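Local coordinates for MdcD (Pseudomonas aeruginosa, PDB 5VIP), which probably acts as the beta subunit of a biotin-independent malonate decarboxylase, with a carboxyltransferase fold suited to decarboxylating a malonyl thioester, at residues Ala22-Leu26 against Leu229-Arg233; Asp57-Val61 against Val88-Ile93; Ala75-Ala79 against Leu115-Gly119; Ile136-Val141 against Ile165-Cys170; Pro148-Ala154 against Cys170-Thr176. All coordinates share one frame; numbering follows the deposited sequence.

Interaction 1: residues Ala22-Leu26 against Leu229-Arg233; sequences ARALL and LDEVR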
# COMPACT_ATOMS: atom_id res chain seq x y z
N ALA B 22 8.89 20.78 -8.30
CA ALA B 22 7.48 21.13 -8.15
C ALA B 22 7.18 22.47 -8.81
O ALA B 22 6.19 22.63 -9.53
CB ALA B 22 7.09 21.15 -6.68
N ARG B 23 8.05 23.45 -8.57
CA ARG B 23 7.89 24.77 -9.16
C ARG B 23 8.03 24.72 -10.68
O ARG B 23 7.33 25.44 -11.40
CB ARG B 23 8.93 25.73 -8.56
CG ARG B 23 8.91 27.15 -9.13
CD ARG B 23 10.03 27.97 -8.47
NE ARG B 23 9.82 28.11 -7.03
CZ ARG B 23 10.46 27.42 -6.09
NH1 ARG B 23 11.40 26.54 -6.42
NH2 ARG B 23 10.18 27.63 -4.81
N ALA B 24 8.92 23.87 -11.17
CA ALA B 24 9.18 23.76 -12.60
C ALA B 24 7.99 23.14 -13.34
O ALA B 24 7.72 23.49 -14.50
CB ALA B 24 10.44 22.95 -12.85
N LEU B 25 7.27 22.25 -12.69
CA LEU B 25 6.20 21.52 -13.38
C LEU B 25 4.86 22.27 -13.41
O LEU B 25 4.13 22.20 -14.39
CB LEU B 25 6.00 20.13 -12.77
CG LEU B 25 7.13 19.12 -12.99
CD1 LEU B 25 6.84 17.80 -12.26
CD2 LEU B 25 7.36 18.87 -14.49
N LEU B 26 4.55 23.00 -12.33
CA LEU B 26 3.29 23.74 -12.23
C LEU B 26 3.35 24.98 -13.11
O LEU B 26 4.44 25.51 -13.36
CB LEU B 26 3.00 24.12 -10.78
CG LEU B 26 2.58 22.96 -9.87
CD1 LEU B 26 2.61 23.33 -8.39
CD2 LEU B 26 1.20 22.49 -10.27
N LEU B 229 13.50 18.79 -18.45
CA LEU B 229 12.38 19.45 -17.80
C LEU B 229 11.16 19.68 -18.70
O LEU B 229 10.03 19.38 -18.32
CB LEU B 229 12.84 20.80 -17.24
CG LEU B 229 11.72 21.66 -16.69
CD1 LEU B 229 11.01 20.89 -15.57
CD2 LEU B 229 12.25 23.00 -16.19
N ASP B 230 11.38 20.26 -19.88
CA ASP B 230 10.27 20.55 -20.77
C ASP B 230 9.58 19.25 -21.19
O ASP B 230 8.35 19.19 -21.27
CB ASP B 230 10.76 21.32 -21.99
CG ASP B 230 9.66 22.15 -22.64
OD1 ASP B 230 8.80 22.72 -21.92
OD2 ASP B 230 9.67 22.25 -23.89
N GLU B 231 10.37 18.21 -21.46
CA GLU B 231 9.81 16.92 -21.84
C GLU B 231 9.01 16.27 -20.69
O GLU B 231 7.90 15.76 -20.90
CB GLU B 231 10.92 15.97 -22.31
CG GLU B 231 10.39 14.59 -22.65
CD GLU B 231 11.30 13.79 -23.57
OE1 GLU B 231 11.26 12.55 -23.47
OE2 GLU B 231 12.02 14.40 -24.39
N VAL B 232 9.56 16.28 -19.48
CA VAL B 232 8.82 15.76 -18.33
C VAL B 232 7.50 16.50 -18.15
O VAL B 232 6.44 15.88 -17.99
CB VAL B 232 9.65 15.85 -17.02
CG1 VAL B 232 8.79 15.47 -15.80
CG2 VAL B 232 10.86 14.92 -17.13
N ARG B 233 7.55 17.84 -18.20
CA ARG B 233 6.34 18.63 -17.99
C ARG B 233 5.28 18.33 -19.06
O ARG B 233 4.10 18.14 -18.75
CB ARG B 233 6.67 20.12 -17.99
CG ARG B 233 5.47 21.00 -17.70
CD ARG B 233 5.75 22.47 -18.02
NE ARG B 233 6.84 23.03 -17.25
CZ ARG B 233 7.99 23.45 -17.79
NH1 ARG B 233 8.18 23.34 -19.09
NH2 ARG B 233 8.95 23.98 -17.03
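Ala24 and Leu25, in the last turn of helix 18-25, meet Leu229, Val232 and Arg233 in the first turns of helix 229-242, so that two helices far apart in sequence lie together on one side of the central sheet of this crotonase-like carboxyltransferase fold. The tight part is apolar. Ala24 CB sits against Leu229 CD1 at 3.5 Å, closer than carbons usually pack, and the other methyl of that leucine, CD2, also faces the alanine. Leu25 reaches across with a single branch: its CD2 lies 3.7 Å from Arg233 CA and 3.9 Å from Val232 CG1, while the Leu25 and Arg233 side chains lie alongside each other, pointing opposite ways. Leu25 also touches Leu113 and Leu115 of strand 111-115, which places this inner side of the contact against the sheet.

The outer side is polar and more open to solvent. Arg233 is only partly buried, and the neighbouring Asp230 is exposed. With CG anti to the backbone N (chi1 -177°) and a bend at chi3 (-61°), the arginine turns its guanidinium group back to the end of helix 18-25, where Leu26 is the first residue to leave helical geometry. The same flat group meets Asp230 at another part of its edge, NH1 to OD1 at 3.0 Å, and this salt bridge helps fix its rotation. Facing the first helix, NE and NH2 of Arg233 both donate side-on to one atom, Ala24 O, each at 2.9 Å, and that oxygen lies just 6° out of the guanidinium plane.

Interaction 2: residues Asp57-Val61 against Val88-Ile93; sequences DGVVV and VSGAKI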
# COMPACT_ATOMS: atom_id res chain seq x y z
N ASP B 57 11.09 17.96 7.19
CA ASP B 57 10.01 16.99 7.08
C ASP B 57 10.15 16.15 5.81
O ASP B 57 9.80 14.98 5.78
CB ASP B 57 8.67 17.70 7.10
CG ASP B 57 8.46 18.57 5.88
OD1 ASP B 57 9.11 19.63 5.77
OD2 ASP B 57 7.64 18.17 5.03
N GLY B 58 10.68 16.76 4.75
CA GLY B 58 11.08 16.01 3.58
C GLY B 58 10.05 15.83 2.48
O GLY B 58 10.32 15.13 1.52
N VAL B 59 8.88 16.45 2.62
CA VAL B 59 7.90 16.46 1.53
C VAL B 59 7.42 17.87 1.21
O VAL B 59 7.09 18.64 2.12
CB VAL B 59 6.67 15.59 1.84
CG1 VAL B 59 5.66 15.65 0.68
CG2 VAL B 59 7.09 14.14 2.06
N VAL B 60 7.39 18.20 -0.08
CA VAL B 60 6.80 19.43 -0.57
C VAL B 60 5.37 19.17 -1.03
O VAL B 60 5.14 18.33 -1.89
CB VAL B 60 7.61 20.02 -1.73
CG1 VAL B 60 7.01 21.36 -2.18
CG2 VAL B 60 9.07 20.20 -1.33
N VAL B 61 4.40 19.87 -0.44
CA VAL B 61 3.05 19.82 -0.97
C VAL B 61 2.75 21.19 -1.54
O VAL B 61 2.87 22.21 -0.83
CB VAL B 61 2.00 19.43 0.09
CG1 VAL B 61 0.60 19.71 -0.44
CG2 VAL B 61 2.17 17.96 0.46
N VAL B 88 4.42 12.94 9.81
CA VAL B 88 4.06 14.22 9.23
C VAL B 88 4.16 14.20 7.70
O VAL B 88 3.20 14.55 7.03
CB VAL B 88 4.93 15.36 9.79
CG1 VAL B 88 4.76 16.63 8.97
CG2 VAL B 88 4.54 15.62 11.25
N SER B 89 5.30 13.79 7.17
CA SER B 89 5.46 13.69 5.71
C SER B 89 4.40 12.77 5.10
O SER B 89 3.86 13.06 4.03
CB SER B 89 6.85 13.21 5.34
OG SER B 89 7.20 12.02 6.02
N GLY B 90 4.10 11.67 5.79
CA GLY B 90 3.09 10.75 5.30
C GLY B 90 1.70 11.37 5.28
O GLY B 90 0.95 11.17 4.32
N ALA B 91 1.34 12.11 6.33
CA ALA B 91 0.04 12.76 6.40
C ALA B 91 -0.09 13.90 5.39
O ALA B 91 -1.20 14.20 4.91
CB ALA B 91 -0.21 13.28 7.80
N LYS B 92 1.02 14.57 5.09
CA LYS B 92 0.98 15.64 4.09
C LYS B 92 0.55 15.08 2.73
O LYS B 92 -0.27 15.67 2.04
CB LYS B 92 2.35 16.32 3.98
CG LYS B 92 2.64 17.28 5.14
CD LYS B 92 4.05 17.86 5.08
CE LYS B 92 4.17 18.94 4.01
NZ LYS B 92 5.48 19.67 4.06
N ILE B 93 1.10 13.92 2.37
CA ILE B 93 0.77 13.33 1.08
C ILE B 93 -0.66 12.81 1.10
O ILE B 93 -1.44 13.10 0.20
CB ILE B 93 1.74 12.21 0.71
CG1 ILE B 93 3.18 12.75 0.64
CG2 ILE B 93 1.34 11.56 -0.63
CD1 ILE B 93 4.23 11.66 0.48
O HOH W 1 5.10 21.61 1.87
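Lys92 NZ is gripped by two oxygens of the 57-61 segment: Asp57 OD2 at 2.8 Å, a salt bridge, and the backbone Val59 O at 2.7 Å. The ammonium approaches the carbonyl at a C=O...N angle of 157°. A third partner is a water, which accepts from Lys92 NZ and from Val61 N and so joins the lysine to the next part of the strand. Asp57 OD2 is doubly used. Val59 N donates to it at 3.2 Å, forming an Asx turn, and reaches the carboxylate from the face opposite to Lys92 NZ; both donors stand well out of its plane. The positive charge between Asp57 OD2 and Val59 O probably offsets the closeness of these two acceptors.

The lysine arrives from helix 87-105, which packs over strand 59-66 with the short axes 8.6 Å apart and 27° from parallel, a helix covering the sheet as in other carboxyltransferase domains of the crotonase superfamily. A bend at chi3 (76°) brings its end over the strand. Beneath the polar group, Val59 divides its methyls: CG2 presses on Ser89 CB at 3.4 Å, a tight pair, and CG1 meets Ile93 CG1 at 3.8 Å, the two side chains crossing nearly at right angles. Ser89 OG itself is bonded to Gly86 N. Farther along, Val61 CG2 rests on Lys92 CB at 3.9 Å, and both residues also pack on apolar side chains of another protein chain.

Interaction 3: residues Ala75-Ala79 against Leu115-Gly119; sequences AIEGA and LLETG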
# COMPACT_ATOMS: atom_id res chain seq x y z
N ALA B 75 5.84 16.16 -3.59
CA ALA B 75 7.18 15.76 -4.02
C ALA B 75 8.02 15.40 -2.81
O ALA B 75 8.16 16.20 -1.88
CB ALA B 75 7.85 16.87 -4.81
N ILE B 76 8.58 14.20 -2.82
CA ILE B 76 9.42 13.75 -1.71
C ILE B 76 10.86 14.12 -1.99
O ILE B 76 11.36 13.93 -3.11
CB ILE B 76 9.28 12.24 -1.47
CG1 ILE B 76 7.80 11.89 -1.26
CG2 ILE B 76 10.13 11.80 -0.28
CD1 ILE B 76 7.51 10.40 -1.20
N GLU B 77 11.52 14.69 -1.00
CA GLU B 77 12.92 15.05 -1.14
C GLU B 77 13.79 13.86 -0.78
O GLU B 77 14.02 13.56 0.39
CB GLU B 77 13.26 16.26 -0.26
CG GLU B 77 14.72 16.71 -0.36
CD GLU B 77 15.17 16.97 -1.80
OE1 GLU B 77 14.87 18.07 -2.33
OE2 GLU B 77 15.82 16.08 -2.40
N GLY B 78 14.26 13.15 -1.81
CA GLY B 78 15.08 11.97 -1.62
C GLY B 78 16.44 12.27 -1.01
O GLY B 78 17.11 11.37 -0.50
N ALA B 79 16.87 13.53 -1.07
CA ALA B 79 18.16 13.90 -0.52
C ALA B 79 18.10 14.02 1.01
O ALA B 79 19.13 14.18 1.66
CB ALA B 79 18.65 15.20 -1.14
N LEU B 115 5.62 13.13 -7.12
CA LEU B 115 7.03 12.97 -7.44
C LEU B 115 7.68 12.09 -6.38
O LEU B 115 8.00 12.54 -5.27
CB LEU B 115 7.72 14.34 -7.51
CG LEU B 115 7.72 15.09 -8.85
CD1 LEU B 115 6.40 15.00 -9.63
CD2 LEU B 115 8.13 16.55 -8.66
N LEU B 116 7.89 10.82 -6.73
CA LEU B 116 8.23 9.80 -5.74
C LEU B 116 9.72 9.45 -5.70
O LEU B 116 10.19 8.59 -6.44
CB LEU B 116 7.41 8.54 -6.02
CG LEU B 116 5.90 8.77 -5.96
CD1 LEU B 116 5.12 7.48 -6.21
CD2 LEU B 116 5.51 9.36 -4.62
N GLU B 117 10.45 10.12 -4.81
CA GLU B 117 11.86 9.79 -4.57
C GLU B 117 11.94 9.33 -3.13
O GLU B 117 12.00 10.15 -2.23
CB GLU B 117 12.77 10.99 -4.80
CG GLU B 117 12.73 11.54 -6.23
CD GLU B 117 13.18 10.51 -7.26
OE1 GLU B 117 12.51 10.37 -8.32
OE2 GLU B 117 14.21 9.84 -7.02
N THR B 118 11.90 8.02 -2.91
CA THR B 118 11.73 7.52 -1.56
C THR B 118 12.20 6.07 -1.44
O THR B 118 12.13 5.29 -2.40
CB THR B 118 10.25 7.64 -1.12
OG1 THR B 118 10.10 7.23 0.25
CG2 THR B 118 9.33 6.80 -2.02
N GLY B 119 12.69 5.71 -0.26
CA GLY B 119 13.20 4.37 -0.05
C GLY B 119 12.50 3.56 1.02
O GLY B 119 12.85 2.39 1.25
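Ile76 N donates to Leu115 O at 3.0 Å in a nearly straight bond (173° at the hydrogen), one of the backbone bonds that join parallel strands 69-76 and 111-115; it lies at the C-terminal ends of these two strands, in the middle of the central sheet of the carboxyltransferase fold. Ala75 pairs with Leu115 in register, their CB atoms 3.7 Å apart on the same face, which helix 18-25 covers through Ala18, Arg21 and Leu25.

Beyond this pair the backbone of 115-119 leaves regular strand geometry, and Ile76 packs where the two segments diverge. Its CD1 lies 3.9 Å from Thr118 CB and 4.1 Å from Leu116 CD2. These two neighbours are held from farther out: Thr118 OG1 bonds to Gly83 O, and Leu116 packs on Met163 and Ala167 of helix 162-169.

Glu117 brings its CB close to Ile76 O, then bends at chi2 (-61°) so that its carboxylate leads away, OE1 to the backbone N of Ala154 and Gly155 and OE2 to Gly158 N. Its carboxylate thus ties the residue to the loop after strand 150-153, while its carbonyl is buried without a polar partner: Glu117 O faces carbon, with Ile76 CG2 at 3.2 Å and Gly78 CA at 3.6 Å.

Interaction 4: residues Ile136-Val141 against Ile165-Cys170; sequences IQAAIV and IAAGLC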
# COMPACT_ATOMS: atom_id res chain seq x y z
N ILE B 136 -2.30 6.86 2.13
CA ILE B 136 -1.96 7.36 0.80
C ILE B 136 -2.53 6.45 -0.27
O ILE B 136 -3.11 6.92 -1.26
CB ILE B 136 -0.43 7.47 0.64
CG1 ILE B 136 0.08 8.57 1.57
CG2 ILE B 136 -0.06 7.71 -0.82
CD1 ILE B 136 1.56 8.49 1.90
N GLN B 137 -2.39 5.15 -0.08
CA GLN B 137 -2.89 4.18 -1.06
C GLN B 137 -4.41 4.27 -1.17
O GLN B 137 -4.96 4.34 -2.28
CB GLN B 137 -2.44 2.77 -0.70
CG GLN B 137 -0.95 2.59 -0.96
CD GLN B 137 -0.40 1.31 -0.38
OE1 GLN B 137 -1.10 0.58 0.31
NE2 GLN B 137 0.87 1.04 -0.65
N ALA B 138 -5.09 4.34 -0.03
CA ALA B 138 -6.54 4.52 -0.01
C ALA B 138 -6.99 5.78 -0.74
O ALA B 138 -7.98 5.77 -1.47
CB ALA B 138 -7.06 4.57 1.44
N ALA B 139 -6.26 6.88 -0.53
CA ALA B 139 -6.63 8.15 -1.13
C ALA B 139 -6.42 8.14 -2.64
O ALA B 139 -7.16 8.80 -3.39
CB ALA B 139 -5.85 9.29 -0.48
N ILE B 140 -5.43 7.39 -3.11
CA ILE B 140 -5.20 7.30 -4.55
C ILE B 140 -6.35 6.58 -5.23
O ILE B 140 -6.85 7.02 -6.28
CB ILE B 140 -3.87 6.58 -4.86
CG1 ILE B 140 -2.70 7.52 -4.54
CG2 ILE B 140 -3.81 6.15 -6.34
CD1 ILE B 140 -1.39 6.80 -4.44
N VAL B 141 -6.80 5.49 -4.62
CA VAL B 141 -7.90 4.72 -5.19
C VAL B 141 -9.18 5.56 -5.19
O VAL B 141 -9.91 5.60 -6.19
CB VAL B 141 -8.10 3.38 -4.41
CG1 VAL B 141 -9.30 2.58 -4.97
CG2 VAL B 141 -6.83 2.54 -4.50
N ILE B 165 4.25 0.38 -4.10
CA ILE B 165 2.92 -0.18 -4.23
C ILE B 165 1.95 0.96 -4.56
O ILE B 165 1.04 0.80 -5.38
CB ILE B 165 2.50 -0.92 -2.94
CG1 ILE B 165 3.45 -2.10 -2.68
CG2 ILE B 165 1.04 -1.38 -3.03
CD1 ILE B 165 3.18 -2.86 -1.35
N ALA B 166 2.16 2.12 -3.94
CA ALA B 166 1.37 3.32 -4.27
C ALA B 166 1.57 3.69 -5.74
O ALA B 166 0.62 4.01 -6.44
CB ALA B 166 1.75 4.49 -3.37
N ALA B 167 2.81 3.62 -6.21
CA ALA B 167 3.10 3.90 -7.61
C ALA B 167 2.31 2.93 -8.51
O ALA B 167 1.73 3.33 -9.53
CB ALA B 167 4.61 3.79 -7.88
N GLY B 168 2.28 1.67 -8.11
CA GLY B 168 1.55 0.64 -8.85
C GLY B 168 0.05 0.89 -8.91
O GLY B 168 -0.62 0.37 -9.79
N LEU B 169 -0.49 1.68 -7.96
CA LEU B 169 -1.91 2.05 -8.00
C LEU B 169 -2.18 3.21 -8.94
O LEU B 169 -3.31 3.35 -9.42
CB LEU B 169 -2.41 2.46 -6.63
CG LEU B 169 -2.33 1.43 -5.51
CD1 LEU B 169 -2.54 2.18 -4.20
CD2 LEU B 169 -3.39 0.38 -5.72
N CYS B 170 -1.18 4.06 -9.16
CA CYS B 170 -1.39 5.28 -9.95
C CYS B 170 -1.76 4.97 -11.40
O CYS B 170 -1.22 4.03 -11.98
CB CYS B 170 -0.14 6.16 -9.91
SG CYS B 170 0.14 6.92 -8.28
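Gln137, Ile140 and Val141 of helix 126-143 pack against Ile165, Ala166, Leu169 and Cys170 at the end of helix 162-169. The two short axes are 9.6 Å apart and only 2° from parallel, as expected where successive beta-alpha units of the crotonase-like core lay their helices side by side on one face of the sheet.

The apolar contacts centre on Leu169 and Ile140. Leu169 CD1 lies 3.6 Å from Gln137 CB and equally near its CG, the side chains crossing at about a right angle. Ile140 uses both branches: CG2 meets Leu169 CB at 4.0 Å, while CD1 touches both Ala166 CB, also at 4.0 Å, and Cys170 SG, at 4.1 Å. Having CG1 anti to the carbonyl carbon (chi1 -74°) is what sends the longer branch of Ile140 to that pair. Val141 CG2 adds a looser touch on Leu169 CD2, and Leu97 of helix 87-105 packs on Ile140 from within the same chain.

The polar groups here look to partners beyond the two segments. Leu169 O accepts from Gln144 NE2, and Gly168 O bonds to a polar side chain of another protein chain, which places this end of the helix at the subunit interface. Gln137, extended beyond CG, sends its amide nitrogen to a weak hydrogen bond with Gly162 O; on the way that atom, NE2, passes Ile165 CB and CG2, each at 3.4 Å.

Interaction 5: residues Pro148-Ala154 against Cys170-Thr176; sequences PVVAVIA and CSYVLVT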
# COMPACT_ATOMS: atom_id res chain seq x y z
N PRO B 148 -7.14 10.73 -12.98
CA PRO B 148 -5.91 9.94 -12.92
C PRO B 148 -4.87 10.62 -12.02
O PRO B 148 -4.74 11.84 -12.04
CB PRO B 148 -5.44 9.90 -14.38
CG PRO B 148 -5.98 11.18 -14.95
CD PRO B 148 -7.33 11.33 -14.32
N VAL B 149 -4.16 9.84 -11.22
CA VAL B 149 -2.98 10.33 -10.51
C VAL B 149 -1.79 9.98 -11.38
O VAL B 149 -1.68 8.85 -11.88
CB VAL B 149 -2.82 9.70 -9.12
CG1 VAL B 149 -1.53 10.18 -8.46
CG2 VAL B 149 -4.05 10.01 -8.25
N VAL B 150 -0.90 10.94 -11.60
CA VAL B 150 0.32 10.69 -12.34
C VAL B 150 1.47 10.61 -11.35
O VAL B 150 1.61 11.48 -10.50
CB VAL B 150 0.58 11.79 -13.39
CG1 VAL B 150 1.92 11.56 -14.07
CG2 VAL B 150 -0.56 11.82 -14.41
N ALA B 151 2.27 9.56 -11.46
CA ALA B 151 3.47 9.40 -10.65
C ALA B 151 4.70 9.52 -11.52
O ALA B 151 4.81 8.85 -12.55
CB ALA B 151 3.48 8.05 -9.95
N VAL B 152 5.63 10.36 -11.08
CA VAL B 152 6.88 10.60 -11.79
C VAL B 152 8.01 10.09 -10.90
O VAL B 152 8.14 10.48 -9.74
CB VAL B 152 7.06 12.09 -12.13
CG1 VAL B 152 8.44 12.37 -12.66
CG2 VAL B 152 5.97 12.54 -13.14
N ILE B 153 8.80 9.17 -11.45
CA ILE B 153 9.95 8.61 -10.75
C ILE B 153 11.17 8.93 -11.60
O ILE B 153 11.34 8.37 -12.68
CB ILE B 153 9.82 7.10 -10.55
CG1 ILE B 153 8.48 6.79 -9.87
CG2 ILE B 153 10.98 6.56 -9.73
CD1 ILE B 153 7.98 5.41 -10.17
N ALA B 154 11.99 9.88 -11.17
CA ALA B 154 13.05 10.37 -12.05
C ALA B 154 14.44 10.03 -11.54
O ALA B 154 15.41 10.15 -12.28
CB ALA B 154 12.93 11.89 -12.24
N CYS B 170 -1.18 4.06 -9.16
CA CYS B 170 -1.39 5.28 -9.95
C CYS B 170 -1.76 4.97 -11.40
O CYS B 170 -1.22 4.03 -11.98
CB CYS B 170 -0.14 6.16 -9.91
SG CYS B 170 0.14 6.92 -8.28
N SER B 171 -2.66 5.77 -11.97
CA SER B 171 -3.09 5.60 -13.37
C SER B 171 -1.93 5.56 -14.35
O SER B 171 -1.91 4.75 -15.28
CB SER B 171 -4.04 6.74 -13.79
OG SER B 171 -5.27 6.65 -13.08
N TYR B 172 -0.98 6.47 -14.17
CA TYR B 172 0.16 6.54 -15.07
C TYR B 172 1.46 6.67 -14.30
O TYR B 172 1.53 7.45 -13.36
CB TYR B 172 0.02 7.72 -16.05
CG TYR B 172 -1.26 7.66 -16.83
CD1 TYR B 172 -1.46 6.68 -17.79
CD2 TYR B 172 -2.30 8.55 -16.55
CE1 TYR B 172 -2.67 6.60 -18.50
CE2 TYR B 172 -3.50 8.49 -17.25
CZ TYR B 172 -3.68 7.51 -18.23
OH TYR B 172 -4.87 7.46 -18.91
N VAL B 173 2.47 5.90 -14.71
CA VAL B 173 3.79 5.96 -14.10
C VAL B 173 4.83 6.36 -15.14
O VAL B 173 5.01 5.67 -16.15
CB VAL B 173 4.20 4.59 -13.48
CG1 VAL B 173 5.62 4.68 -12.94
CG2 VAL B 173 3.22 4.18 -12.39
N LEU B 174 5.50 7.49 -14.89
CA LEU B 174 6.47 8.01 -15.85
C LEU B 174 7.85 7.88 -15.24
O LEU B 174 8.06 8.24 -14.09
CB LEU B 174 6.18 9.48 -16.22
CG LEU B 174 4.71 9.89 -16.42
CD1 LEU B 174 4.58 11.33 -16.94
CD2 LEU B 174 3.95 8.91 -17.28
N VAL B 175 8.80 7.36 -16.02
CA VAL B 175 10.14 7.14 -15.49
C VAL B 175 11.21 7.70 -16.42
O VAL B 175 11.00 7.85 -17.63
CB VAL B 175 10.41 5.65 -15.25
CG1 VAL B 175 9.47 5.08 -14.17
CG2 VAL B 175 10.28 4.86 -16.57
N THR B 176 12.38 8.00 -15.85
CA THR B 176 13.55 8.37 -16.64
C THR B 176 14.51 7.19 -16.68
O THR B 176 14.29 6.17 -16.02
CB THR B 176 14.27 9.59 -16.05
OG1 THR B 176 14.74 9.26 -14.73
CG2 THR B 176 13.33 10.78 -15.94
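Tyr172 leaves its strand beside Pro148 and Val150. Its CB lies on the same face as Val150, and with CG anti to the carbonyl carbon (chi1 -56°) the ring lies alongside Pro148 and Val150. There CD2 passes Val150 CG2 at 4.3 Å, the methyl standing near the ring plane at its edge, and CE2 comes to 3.7 Å from Pro148 CB, which approaches obliquely. At the tip, OH is bonded to Gly243 O, while the ring also meets that of Tyr239, with the planes about 45° apart.

Behind this side chain strands 150-153 and 172-176 run parallel, neighbours in the central sheet of the crotonase-like fold, connected by a beta-alpha-beta crossover through helix 162-169. Ala151 uses both its backbone N and its O, N to Tyr172 O at 2.9 Å and O to Leu174 N at 2.8 Å, and Ile153 N continues the pattern to Leu174 O at 2.9 Å. On the tyrosine's face Leu174 CD1 lies against Val150 CG1 at 3.9 Å. The other face carries Ile153 CD1 on Val173 CG1, and Ala151 CB against Cys170 SG. At the far end Thr176 OG1 donates to Ala154 O at 2.7 Å, from above the carbonyl plane.

From the N terminus, helix 18-25 opens interaction 1, whose loop closes last, at helix 229-242, and encloses all the others. Within it, strand 59-66 opens interaction 2 and strand 69-76 opens interaction 3 before helix 87-105 closes the former, so these two cross; they meet through backbone pairing of the two strands. Interaction 3 closes at the end of strand 111-115. Interactions 4 and 5 open only after interactions 2 and 3 have closed, and cross each other, sharing Cys170, where helix 162-169 gives way to strand 172-176. Interactions 3 and 5 pair neighbouring strands in the middle of the sheet, and Leu116 N to Val152 O joins them; the helices of interactions 2 and 4 touch through Ile93 and Ile136.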